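Local coordinates for protein alanine racemase, biosynthetic (Pseudomonas aeruginosa PAO1, PDB 6A2F) that belongs to the alanine racemase family and joins a TIM-barrel domain to a beta-rich C-terminal domain in a two-chain assembly, at residues R2-T7 with L236-I241; L240-E245 with I266-C271; P117-L122 with G150-N155; R75-E80 with D97-G102. All coordinates share one frame; numbering follows the deposited sequence.

Contact 1. Residues R2-T7 with L236-I241; sequences RPLVAT and LGAQLI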
loop_
_atom_site.group_PDB
_atom_site.type_symbol
_atom_site.label_atom_id
_atom_site.label_comp_id
_atom_site.label_asym_id
_atom_site.label_seq_id
_atom_site.Cartn_x
_atom_site.Cartn_y
_atom_site.Cartn_z
ATOM N N ARG A 2 0.154 14.894 -12.285
ATOM C CA ARG A 2 -0.126 13.509 -12.636
ATOM C C ARG A 2 -1.646 13.267 -12.536
ATOM O O ARG A 2 -2.258 13.583 -11.514
ATOM C CB ARG A 2 0.656 12.563 -11.714
ATOM C CG ARG A 2 0.675 11.110 -12.160
ATOM C CD ARG A 2 1.677 10.290 -11.360
ATOM N NE ARG A 2 1.549 8.853 -11.621
ATOM C CZ ARG A 2 1.032 7.970 -10.770
ATOM N NH1 ARG A 2 0.586 8.358 -9.582
ATOM N NH2 ARG A 2 0.961 6.690 -11.106
ATOM N N PRO A 3 -2.261 12.724 -13.604
ATOM C CA PRO A 3 -3.709 12.541 -13.593
ATOM C C PRO A 3 -4.130 11.335 -12.757
ATOM O O PRO A 3 -4.485 10.284 -13.300
ATOM C CB PRO A 3 -4.064 12.343 -15.076
ATOM C CG PRO A 3 -2.768 12.189 -15.812
ATOM C CD PRO A 3 -1.647 12.163 -14.817
ATOM N N LEU A 4 -4.060 11.494 -11.438
ATOM C CA LEU A 4 -4.547 10.496 -10.493
ATOM C C LEU A 4 -5.033 11.168 -9.220
ATOM O O LEU A 4 -4.262 11.833 -8.513
ATOM C CB LEU A 4 -3.475 9.454 -10.167
ATOM C CG LEU A 4 -3.924 8.345 -9.213
ATOM C CD1 LEU A 4 -4.927 7.410 -9.874
ATOM C CD2 LEU A 4 -2.719 7.566 -8.730
ATOM N N VAL A 5 -6.321 10.992 -8.941
ATOM C CA VAL A 5 -6.970 11.641 -7.808
ATOM C C VAL A 5 -7.944 10.683 -7.120
ATOM O O VAL A 5 -8.733 9.999 -7.779
ATOM C CB VAL A 5 -7.703 12.945 -8.231
ATOM C CG1 VAL A 5 -8.487 13.531 -7.071
ATOM C CG2 VAL A 5 -6.723 13.983 -8.757
ATOM N N ALA A 6 -7.865 10.632 -5.793
ATOM C CA ALA A 6 -8.848 9.923 -4.985
ATOM C C ALA A 6 -9.888 10.924 -4.470
ATOM O O ALA A 6 -9.613 11.720 -3.568
ATOM C CB ALA A 6 -8.175 9.188 -3.835
ATOM N N THR A 7 -11.072 10.897 -5.072
ATOM C CA THR A 7 -12.164 11.771 -4.668
ATOM C C THR A 7 -12.973 11.073 -3.582
ATOM O O THR A 7 -13.469 9.955 -3.780
ATOM C CB THR A 7 -13.051 12.152 -5.875
ATOM O OG1 THR A 7 -12.250 12.836 -6.844
ATOM C CG2 THR A 7 -14.208 13.059 -5.458
ATOM N N LEU A 236 -11.435 6.444 -7.107
ATOM C CA LEU A 236 -10.065 6.555 -7.601
ATOM C C LEU A 236 -10.093 6.706 -9.118
ATOM O O LEU A 236 -10.424 5.766 -9.843
ATOM C CB LEU A 236 -9.216 5.353 -7.165
ATOM C CG LEU A 236 -7.709 5.391 -7.464
ATOM C CD1 LEU A 236 -7.023 6.531 -6.725
ATOM C CD2 LEU A 236 -7.041 4.061 -7.137
ATOM N N GLY A 237 -9.770 7.909 -9.586
ATOM C CA GLY A 237 -9.816 8.225 -11.009
ATOM C C GLY A 237 -8.447 8.521 -11.593
ATOM O O GLY A 237 -7.638 9.223 -10.981
ATOM N N ALA A 238 -8.192 7.974 -12.779
ATOM C CA ALA A 238 -6.972 8.257 -13.522
ATOM C C ALA A 238 -7.295 8.601 -14.977
ATOM O O ALA A 238 -8.435 8.940 -15.304
ATOM C CB ALA A 238 -6.009 7.081 -13.438
ATOM N N GLN A 239 -6.284 8.515 -15.841
ATOM C CA GLN A 239 -6.447 8.832 -17.255
ATOM C C GLN A 239 -5.643 7.916 -18.156
ATOM O O GLN A 239 -4.624 7.356 -17.744
ATOM C CB GLN A 239 -6.028 10.277 -17.534
ATOM C CG GLN A 239 -7.170 11.278 -17.554
ATOM C CD GLN A 239 -6.677 12.710 -17.609
ATOM O OE1 GLN A 239 -5.772 13.040 -18.383
ATOM N NE2 GLN A 239 -7.267 13.571 -16.780
ATOM N N LEU A 240 -6.111 7.776 -19.393
ATOM C CA LEU A 240 -5.317 7.173 -20.453
ATOM C C LEU A 240 -4.220 8.153 -20.838
ATOM O O LEU A 240 -4.503 9.296 -21.195
ATOM C CB LEU A 240 -6.185 6.854 -21.672
ATOM C CG LEU A 240 -7.248 5.761 -21.571
ATOM C CD1 LEU A 240 -7.978 5.671 -22.900
ATOM C CD2 LEU A 240 -6.648 4.413 -21.191
ATOM N N ILE A 241 -2.971 7.700 -20.737
ATOM C CA ILE A 241 -1.795 8.526 -21.035
ATOM C C ILE A 241 -1.075 8.024 -22.289
ATOM O O ILE A 241 -0.138 8.667 -22.789
ATOM C CB ILE A 241 -0.816 8.604 -19.838
ATOM C CG1 ILE A 241 -0.266 7.211 -19.482
ATOM C CG2 ILE A 241 -1.499 9.255 -18.643
ATOM C CD1 ILE A 241 0.854 7.210 -18.458
#
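The ring of P3 rests against the stem of Q239, the two side chains crossing at about a right angle. P3 CB is the bump: it nestles into the extended chain of Q239, 3.7 Å from CD of that residue, while P3 CG reaches along toward I241 and comes within 4.3 Å of its CG2. On the face that carries L4, A6, L236 and A238 the fit is of another kind. Holding CG anti to the backbone N (chi1 -178°), L4 extends its CD1 toward the other strand, into the dip between two neighbours: the methyl of A238, with CB 3.7 Å from L4 CD1, and the branch of L236, with L236 CD1 3.9 Å from L4 CD1. The same L236 CD1 also touches the small bump of A6, 4.1 Å from A6 CB. Strand 4-8 thus joins strand 234-246 in antiparallel fashion, so the start of the chain is built into the mixed sheet of the C-terminal domain, as in other alanine racemases. V5 and G237 form the hydrogen-bonded pair, V5 N to G237 O and G237 N to V5 O both spanning 3.0 Å; G237 sets no side chain beside the V5 branch. P3, the centre of an inverse gamma turn, bends the chain just before the strand. P3 also packs on F83 of the second subunit, and R2 forms a salt bridge with D275.

Contact 2. Residues L240-E245 with I266-C271; sequences LISLRE and IGTVSC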
loop_
_atom_site.group_PDB
_atom_site.type_symbol
_atom_site.label_atom_id
_atom_site.label_comp_id
_atom_site.label_asym_id
_atom_site.label_seq_id
_atom_site.Cartn_x
_atom_site.Cartn_y
_atom_site.Cartn_z
ATOM N N LEU A 240 -6.111 7.776 -19.393
ATOM C CA LEU A 240 -5.317 7.173 -20.453
ATOM C C LEU A 240 -4.220 8.153 -20.838
ATOM O O LEU A 240 -4.503 9.296 -21.195
ATOM C CB LEU A 240 -6.185 6.854 -21.672
ATOM C CG LEU A 240 -7.248 5.761 -21.571
ATOM C CD1 LEU A 240 -7.978 5.671 -22.900
ATOM C CD2 LEU A 240 -6.648 4.413 -21.191
ATOM N N ILE A 241 -2.971 7.700 -20.737
ATOM C CA ILE A 241 -1.795 8.526 -21.035
ATOM C C ILE A 241 -1.075 8.024 -22.289
ATOM O O ILE A 241 -0.138 8.667 -22.789
ATOM C CB ILE A 241 -0.816 8.604 -19.838
ATOM C CG1 ILE A 241 -0.266 7.211 -19.482
ATOM C CG2 ILE A 241 -1.499 9.255 -18.643
ATOM C CD1 ILE A 241 0.854 7.210 -18.458
ATOM N N SER A 242 -1.519 6.870 -22.783
ATOM C CA SER A 242 -0.984 6.285 -24.007
ATOM C C SER A 242 -1.978 5.319 -24.637
ATOM O O SER A 242 -2.796 4.708 -23.943
ATOM C CB SER A 242 0.338 5.568 -23.733
ATOM O OG SER A 242 0.913 5.101 -24.937
ATOM N N LEU A 243 -1.896 5.192 -25.959
ATOM C CA LEU A 243 -2.735 4.271 -26.710
ATOM C C LEU A 243 -1.926 3.685 -27.864
ATOM O O LEU A 243 -1.274 4.422 -28.610
ATOM C CB LEU A 243 -3.985 4.996 -27.206
ATOM C CG LEU A 243 -5.190 4.240 -27.774
ATOM C CD1 LEU A 243 -5.436 2.900 -27.094
ATOM C CD2 LEU A 243 -6.414 5.132 -27.651
ATOM N N ARG A 244 -1.953 2.357 -27.983
ATOM C CA ARG A 244 -1.115 1.621 -28.936
ATOM C C ARG A 244 -1.881 0.567 -29.726
ATOM O O ARG A 244 -2.885 0.022 -29.259
ATOM C CB ARG A 244 0.035 0.908 -28.215
ATOM C CG ARG A 244 1.228 1.777 -27.873
ATOM C CD ARG A 244 2.505 0.950 -27.847
ATOM N NE ARG A 244 3.316 1.118 -29.061
ATOM C CZ ARG A 244 3.349 0.271 -30.093
ATOM N NH1 ARG A 244 2.615 -0.836 -30.093
ATOM N NH2 ARG A 244 4.129 0.529 -31.137
ATOM N N GLU A 245 -1.377 0.285 -30.924
ATOM C CA GLU A 245 -1.795 -0.864 -31.706
ATOM C C GLU A 245 -0.825 -2.003 -31.416
ATOM O O GLU A 245 0.393 -1.818 -31.480
ATOM C CB GLU A 245 -1.773 -0.531 -33.201
ATOM C CG GLU A 245 -2.736 0.569 -33.633
ATOM C CD GLU A 245 -4.193 0.145 -33.558
ATOM O OE1 GLU A 245 -5.060 1.036 -33.414
ATOM O OE2 GLU A 245 -4.473 -1.074 -33.639
ATOM N N ILE A 266 -4.381 -1.090 -27.159
ATOM C CA ILE A 266 -3.937 -1.141 -25.763
ATOM C C ILE A 266 -3.602 0.230 -25.180
ATOM O O ILE A 266 -2.774 0.962 -25.729
ATOM C CB ILE A 266 -2.760 -2.131 -25.587
ATOM C CG1 ILE A 266 -3.278 -3.562 -25.795
ATOM C CG2 ILE A 266 -2.062 -1.939 -24.240
ATOM C CD1 ILE A 266 -2.675 -4.612 -24.894
ATOM N N GLY A 267 -4.254 0.563 -24.065
ATOM C CA GLY A 267 -4.098 1.866 -23.422
ATOM C C GLY A 267 -3.387 1.793 -22.087
ATOM O O GLY A 267 -3.610 0.869 -21.312
ATOM N N THR A 268 -2.529 2.775 -21.819
ATOM C CA THR A 268 -1.790 2.849 -20.559
ATOM C C THR A 268 -2.428 3.877 -19.620
ATOM O O THR A 268 -2.797 4.974 -20.042
ATOM C CB THR A 268 -0.297 3.170 -20.802
ATOM O OG1 THR A 268 0.240 2.228 -21.738
ATOM C CG2 THR A 268 0.518 3.100 -19.502
ATOM N N VAL A 269 -2.555 3.502 -18.348
ATOM C CA VAL A 269 -3.248 4.307 -17.344
ATOM C C VAL A 269 -2.284 4.816 -16.268
ATOM O O VAL A 269 -1.343 4.115 -15.872
ATOM C CB VAL A 269 -4.407 3.508 -16.702
ATOM C CG1 VAL A 269 -5.076 4.289 -15.579
ATOM C CG2 VAL A 269 -5.431 3.122 -17.758
ATOM N N SER A 270 -2.539 6.039 -15.803
ATOM C CA SER A 270 -1.710 6.706 -14.801
ATOM C C SER A 270 -2.015 6.240 -13.374
ATOM O O SER A 270 -2.382 7.040 -12.500
ATOM C CB SER A 270 -1.883 8.221 -14.921
ATOM O OG SER A 270 -3.257 8.571 -14.905
ATOM N N CYS A 271 -1.863 4.937 -13.148
ATOM C CA CYS A 271 -2.054 4.326 -11.831
ATOM C C CYS A 271 -1.287 3.017 -11.770
ATOM O O CYS A 271 -1.351 2.222 -12.700
ATOM C CB CYS A 271 -3.540 4.076 -11.541
ATOM S SG CYS A 271 -3.870 3.398 -9.893
#
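I241 and S242 both face T268, and the side chain of I241 can be followed along the joint from its root. CB stands 4.1 Å from T268 O. CG1, lodged between the backbone N and the carbonyl carbon (chi1 62°), lies 3.4 Å from that same T268 O, and CD1 continues past the T268 methyl, 4.3 Å from its CG2. The other branch, CG2, turns the opposite way along the strand and meets the CB of S270 at 3.9 Å. S270 OG itself is hydrogen-bonded to P3 O and Q239 N. I241 also packs on E80 of the second subunit.

Beneath the I241 side chain, its backbone N gives a hydrogen bond of 2.8 Å to T268 O, while T268 N bonds to S242 O, so T268 serves two residues in a row. Beyond it, R244 and I266 exchange two further backbone bonds. The S242 and T268 side chains lie together on one face, CB to CB 3.8 Å; S242 OG bonds to R130 O of the second subunit, and the bent R244 chain carries its guanidinium to D125 of that chain. On the reverse face L240 CD2 packs against V269 CG2 at 3.9 Å and passes over G267, which offers only backbone there. The one-residue slip in register, with I241 and S242 opposite T268, is a classic beta bulge between antiparallel strands.

Contact 3. Residues P117-L122 with G150-N155; sequences PLNVWL and GVRELN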
loop_
_atom_site.group_PDB
_atom_site.type_symbol
_atom_site.label_atom_id
_atom_site.label_comp_id
_atom_site.label_asym_id
_atom_site.label_seq_id
_atom_site.Cartn_x
_atom_site.Cartn_y
_atom_site.Cartn_z
ATOM N N PRO A 117 -9.599 8.775 36.433
ATOM C CA PRO A 117 -10.155 7.482 36.036
ATOM C C PRO A 117 -10.566 7.490 34.561
ATOM O O PRO A 117 -11.008 8.513 34.044
ATOM C CB PRO A 117 -11.377 7.322 36.952
ATOM C CG PRO A 117 -11.754 8.709 37.339
ATOM C CD PRO A 117 -10.474 9.494 37.378
ATOM N N LEU A 118 -10.402 6.354 33.893
ATOM C CA LEU A 118 -10.724 6.244 32.474
ATOM C C LEU A 118 -11.671 5.071 32.219
ATOM O O LEU A 118 -11.766 4.150 33.040
ATOM C CB LEU A 118 -9.439 6.088 31.652
ATOM C CG LEU A 118 -8.409 7.227 31.666
ATOM C CD1 LEU A 118 -7.079 6.721 31.141
ATOM C CD2 LEU A 118 -8.872 8.437 30.865
ATOM N N ASN A 119 -12.379 5.113 31.093
ATOM C CA ASN A 119 -13.212 3.983 30.694
ATOM C C ASN A 119 -12.308 2.844 30.238
ATOM O O ASN A 119 -11.389 3.048 29.438
ATOM C CB ASN A 119 -14.200 4.366 29.591
ATOM C CG ASN A 119 -15.133 5.487 30.004
ATOM O OD1 ASN A 119 -15.494 5.626 31.172
ATOM N ND2 ASN A 119 -15.532 6.293 29.035
ATOM N N VAL A 120 -12.565 1.658 30.782
ATOM C CA VAL A 120 -11.772 0.470 30.505
ATOM C C VAL A 120 -12.664 -0.586 29.855
ATOM O O VAL A 120 -13.720 -0.936 30.391
ATOM C CB VAL A 120 -11.127 -0.092 31.796
ATOM C CG1 VAL A 120 -10.418 -1.410 31.520
ATOM C CG2 VAL A 120 -10.152 0.914 32.398
ATOM N N TRP A 121 -12.240 -1.065 28.687
ATOM C CA TRP A 121 -12.919 -2.145 27.979
ATOM C C TRP A 121 -12.052 -3.395 28.062
ATOM O O TRP A 121 -10.929 -3.420 27.548
ATOM C CB TRP A 121 -13.141 -1.773 26.509
ATOM C CG TRP A 121 -14.031 -0.577 26.288
ATOM C CD1 TRP A 121 -13.721 0.734 26.522
ATOM C CD2 TRP A 121 -15.372 -0.588 25.774
ATOM N NE1 TRP A 121 -14.786 1.540 26.193
ATOM C CE2 TRP A 121 -15.811 0.757 25.727
ATOM C CE3 TRP A 121 -16.246 -1.601 25.350
ATOM C CZ2 TRP A 121 -17.092 1.115 25.277
ATOM C CZ3 TRP A 121 -17.522 -1.243 24.903
ATOM C CH2 TRP A 121 -17.926 0.103 24.865
ATOM N N LEU A 122 -12.568 -4.420 28.733
ATOM C CA LEU A 122 -11.882 -5.697 28.842
ATOM C C LEU A 122 -12.191 -6.509 27.602
ATOM O O LEU A 122 -13.358 -6.676 27.238
ATOM C CB LEU A 122 -12.334 -6.463 30.094
ATOM C CG LEU A 122 -11.881 -5.985 31.473
ATOM C CD1 LEU A 122 -12.597 -6.765 32.565
ATOM C CD2 LEU A 122 -10.374 -6.124 31.625
ATOM N N GLY A 150 -8.806 3.895 39.359
ATOM C CA GLY A 150 -8.437 4.379 38.031
ATOM C C GLY A 150 -9.406 3.963 36.934
ATOM O O GLY A 150 -9.191 4.267 35.762
ATOM N N VAL A 151 -10.466 3.266 37.303
ATOM C CA VAL A 151 -11.439 2.815 36.327
ATOM C C VAL A 151 -12.740 3.578 36.473
ATOM O O VAL A 151 -13.299 3.657 37.554
ATOM C CB VAL A 151 -11.745 1.315 36.486
ATOM C CG1 VAL A 151 -12.845 0.897 35.530
ATOM C CG2 VAL A 151 -10.497 0.477 36.281
ATOM N N ARG A 152 -13.211 4.168 35.385
ATOM C CA ARG A 152 -14.464 4.883 35.447
ATOM C C ARG A 152 -15.577 3.961 34.968
ATOM O O ARG A 152 -16.501 3.656 35.696
ATOM C CB ARG A 152 -14.379 6.125 34.569
ATOM C CG ARG A 152 -15.639 6.956 34.524
ATOM C CD ARG A 152 -15.486 8.078 33.516
ATOM N NE ARG A 152 -16.710 8.851 33.380
ATOM C CZ ARG A 152 -17.727 8.503 32.607
ATOM N NH1 ARG A 152 -18.800 9.264 32.549
ATOM N NH2 ARG A 152 -17.668 7.391 31.897
ATOM N N GLU A 153 -15.418 3.424 33.776
ATOM C CA GLU A 153 -16.398 2.522 33.220
ATOM C C GLU A 153 -15.717 1.205 33.017
ATOM O O GLU A 153 -14.611 1.166 32.509
ATOM C CB GLU A 153 -16.854 2.996 31.843
ATOM C CG GLU A 153 -18.189 3.706 31.758
ATOM C CD GLU A 153 -18.560 4.044 30.325
ATOM O OE1 GLU A 153 -17.853 3.607 29.411
ATOM O OE2 GLU A 153 -19.553 4.746 30.099
ATOM N N LEU A 154 -16.333 0.128 33.470
ATOM C CA LEU A 154 -15.763 -1.179 33.169
ATOM C C LEU A 154 -16.669 -1.854 32.141
ATOM O O LEU A 154 -17.867 -2.022 32.372
ATOM C CB LEU A 154 -15.576 -2.033 34.427
ATOM C CG LEU A 154 -14.719 -3.298 34.252
ATOM C CD1 LEU A 154 -13.341 -2.989 33.671
ATOM C CD2 LEU A 154 -14.586 -4.062 35.565
ATOM N N ASN A 155 -16.085 -2.210 31.001
ATOM C CA ASN A 155 -16.847 -2.622 29.825
ATOM C C ASN A 155 -16.376 -3.958 29.257
ATOM O O ASN A 155 -15.315 -4.465 29.638
ATOM C CB ASN A 155 -16.769 -1.535 28.744
ATOM C CG ASN A 155 -17.300 -0.195 29.219
ATOM O OD1 ASN A 155 -18.140 -0.124 30.116
ATOM N ND2 ASN A 155 -16.812 0.879 28.616
#
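The W121 indole has the N155 side chain over one face. N155 CB lies above the six-membered ring, 3.7 Å from its centroid, a CH-pi contact, and ND2 stands 3.0 Å above the ring plane, offset toward the rim. The amide is steep to the ring, 68° between planes, and ND2 donates to E153 OE1 within its own strand in an almost straight bond of 3.0 Å (177°). That carboxylate is stacked on the N119 amide with 20° between planes, E153 OE1 lying 3.4 Å from N119 CG. At the rim of this group, R152, extended from CG to NE, brings NH2 to N119 OD1 at 2.9 Å; it arrives in the carbonyl plane on a lone pair, and the oxygen sits at the edge of the guanidinium. E153 OE1 also takes a salt bridge from R75 of strand 75-78. On the other face of the sheet, with L118, V151 and L154, V120 divides its branches, CG2 meeting V151 CG2 at 3.9 Å and CG1 meeting L154 CD1 at 4.0 Å. Backbone bonds such as V120 N to E153 O (2.7 Å) join the parallel strands, with a bulge at R152. Strand 118-123 runs between strands 98-100 and 151-157 of the TIM barrel. Helix 135-145 makes the beta-alpha-beta crossover, laying L138, H142 and L145 over L122, V151 and L154.

Contact 4. Residues R75-E80 with D97-G102; sequences RILLLE and DLVIQG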
loop_
_atom_site.group_PDB
_atom_site.type_symbol
_atom_site.label_atom_id
_atom_site.label_comp_id
_atom_site.label_asym_id
_atom_site.label_seq_id
_atom_site.Cartn_x
_atom_site.Cartn_y
_atom_site.Cartn_z
ATOM N N ARG A 75 -15.907 10.613 22.812
ATOM C CA ARG A 75 -15.371 9.332 23.250
ATOM C C ARG A 75 -14.430 8.774 22.169
ATOM O O ARG A 75 -14.814 8.647 21.005
ATOM C CB ARG A 75 -16.513 8.349 23.530
ATOM C CG ARG A 75 -16.090 7.094 24.277
ATOM C CD ARG A 75 -17.169 6.021 24.254
ATOM N NE ARG A 75 -18.236 6.228 25.244
ATOM C CZ ARG A 75 -18.312 5.611 26.422
ATOM N NH1 ARG A 75 -17.370 4.750 26.795
ATOM N NH2 ARG A 75 -19.331 5.858 27.233
ATOM N N ILE A 76 -13.191 8.482 22.558
ATOM C CA ILE A 76 -12.219 7.852 21.659
ATOM C C ILE A 76 -11.717 6.539 22.267
ATOM O O ILE A 76 -11.112 6.523 23.338
ATOM C CB ILE A 76 -11.019 8.778 21.325
ATOM C CG1 ILE A 76 -11.489 10.153 20.826
ATOM C CG2 ILE A 76 -10.116 8.119 20.287
ATOM C CD1 ILE A 76 -10.407 11.214 20.808
ATOM N N LEU A 77 -11.983 5.441 21.571
ATOM C CA LEU A 77 -11.585 4.111 22.015
ATOM C C LEU A 77 -10.304 3.648 21.327
ATOM O O LEU A 77 -10.217 3.656 20.107
ATOM C CB LEU A 77 -12.712 3.118 21.726
ATOM C CG LEU A 77 -12.425 1.627 21.911
ATOM C CD1 LEU A 77 -12.149 1.315 23.371
ATOM C CD2 LEU A 77 -13.593 0.805 21.389
ATOM N N LEU A 78 -9.312 3.263 22.125
ATOM C CA LEU A 78 -8.137 2.563 21.613
ATOM C C LEU A 78 -8.480 1.078 21.530
ATOM O O LEU A 78 -8.594 0.406 22.556
ATOM C CB LEU A 78 -6.934 2.757 22.538
ATOM C CG LEU A 78 -6.322 4.139 22.783
ATOM C CD1 LEU A 78 -5.358 4.066 23.963
ATOM C CD2 LEU A 78 -5.615 4.671 21.546
ATOM N N LEU A 79 -8.655 0.575 20.310
ATOM C CA LEU A 79 -9.093 -0.806 20.088
ATOM C C LEU A 79 -8.115 -1.854 20.624
ATOM O O LEU A 79 -8.534 -2.897 21.115
ATOM C CB LEU A 79 -9.377 -1.055 18.602
ATOM C CG LEU A 79 -10.587 -0.326 18.007
ATOM C CD1 LEU A 79 -10.530 -0.323 16.487
ATOM C CD2 LEU A 79 -11.899 -0.919 18.500
ATOM N N GLU A 80 -6.820 -1.566 20.525
ATOM C CA GLU A 80 -5.784 -2.490 20.984
ATOM C C GLU A 80 -5.201 -2.068 22.332
ATOM O O GLU A 80 -4.270 -2.701 22.832
ATOM C CB GLU A 80 -4.662 -2.603 19.946
ATOM C CG GLU A 80 -5.103 -3.159 18.600
ATOM C CD GLU A 80 -4.036 -3.005 17.528
ATOM O OE1 GLU A 80 -2.834 -3.184 17.847
ATOM O OE2 GLU A 80 -4.400 -2.706 16.365
ATOM N N ASP A 97 -10.597 6.028 26.009
ATOM C CA ASP A 97 -11.077 4.740 26.486
ATOM C C ASP A 97 -9.995 3.704 26.255
ATOM O O ASP A 97 -9.498 3.553 25.134
ATOM C CB ASP A 97 -12.348 4.319 25.754
ATOM C CG ASP A 97 -13.583 5.019 26.268
ATOM O OD1 ASP A 97 -13.472 6.117 26.861
ATOM O OD2 ASP A 97 -14.682 4.460 26.073
ATOM N N LEU A 98 -9.634 2.992 27.314
ATOM C CA LEU A 98 -8.587 1.991 27.225
ATOM C C LEU A 98 -9.160 0.599 27.001
ATOM O O LEU A 98 -10.291 0.306 27.400
ATOM C CB LEU A 98 -7.712 2.008 28.478
ATOM C CG LEU A 98 -7.046 3.335 28.861
ATOM C CD1 LEU A 98 -6.236 3.151 30.133
ATOM C CD2 LEU A 98 -6.179 3.885 27.734
ATOM N N VAL A 99 -8.367 -0.237 26.336
ATOM C CA VAL A 99 -8.629 -1.660 26.223
ATOM C C VAL A 99 -7.543 -2.425 26.986
ATOM O O VAL A 99 -6.359 -2.070 26.925
ATOM C CB VAL A 99 -8.705 -2.112 24.741
ATOM C CG1 VAL A 99 -8.389 -3.591 24.587
ATOM C CG2 VAL A 99 -10.079 -1.814 24.160
ATOM N N ILE A 100 -7.964 -3.452 27.726
ATOM C CA ILE A 100 -7.043 -4.429 28.311
ATOM C C ILE A 100 -7.328 -5.828 27.739
ATOM O O ILE A 100 -8.432 -6.350 27.885
ATOM C CB ILE A 100 -7.089 -4.425 29.858
ATOM C CG1 ILE A 100 -6.645 -3.063 30.401
ATOM C CG2 ILE A 100 -6.207 -5.533 30.419
ATOM C CD1 ILE A 100 -6.914 -2.855 31.875
ATOM N N GLN A 101 -6.316 -6.409 27.089
ATOM C CA GLN A 101 -6.427 -7.677 26.348
ATOM C C GLN A 101 -5.620 -8.802 26.959
ATOM O O GLN A 101 -5.917 -9.969 26.721
ATOM C CB GLN A 101 -5.870 -7.522 24.938
ATOM C CG GLN A 101 -6.515 -6.454 24.099
ATOM C CD GLN A 101 -5.623 -5.996 22.967
ATOM O OE1 GLN A 101 -4.398 -6.144 23.012
ATOM N NE2 GLN A 101 -6.233 -5.423 21.944
ATOM N N GLY A 102 -4.564 -8.452 27.689
ATOM C CA GLY A 102 -3.610 -9.436 28.182
ATOM C C GLY A 102 -3.104 -9.102 29.566
ATOM O O GLY A 102 -3.295 -7.986 30.054
HETATM O O HOH W 1 -12.783 8.460 25.490
#
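D97 OD2 is gripped by R75 NH1 and by W121 NE1. The bond from R75 NH1 to D97 OD2 is a salt bridge of 2.8 Å that uses the syn lone pair of the carboxylate, with guanidinium and carboxylate planes nearly perpendicular (87°). The R75 chain reaches it by bending at chi3 (-80°). The other oxygen, D97 OD1, is held by N119 ND2 and by a water 2.8 Å away, which in turn accepts the N-H of I76, so both carboxylate oxygens have several partners in a buried place. Behind the carboxylate, D97 N bonds to I76 O at 2.8 Å and L78 N to D97 O at 3.0 Å. This single bridge joins strand 75-78 to strand 98-100, neighbours round the TIM barrel linked through helix 87-93. The two strand axes diverge by 28°. V99 points to the other strand, its CG2 meeting L77 CD1 at 3.8 Å, and L78 and L98 lie side by side, L78 CD1 to L98 CD2 3.9 Å. Farther along, E80 O is bonded to Q105, while the E80 side chain leads away toward D303 of the second subunit and a bound D-lysine.

Overall arrangement
The four contacts fall into two pairs on opposite sides of the chain's centre. Contacts 1 and 2 share L240 and I241 of strand 234-246, have centres about 12 Å apart and are tied by S270 OG at 2.6 Å from P3 O. Contacts 3 and 4, centres about 9 Å apart, are joined between adjacent strands by a probable hydrogen bond, W121 N to L98 O, 2.7 Å. The centres of contacts 2 and 3 lie about 56 Å apart. In the dimer contacts 1 and 2 meet contact 4 of the other chain, I241 packing on its E80. One D-lysine lies about 4 Å from the E80 side chain, and a D-lysine about 8 Å from those of I241 and T268.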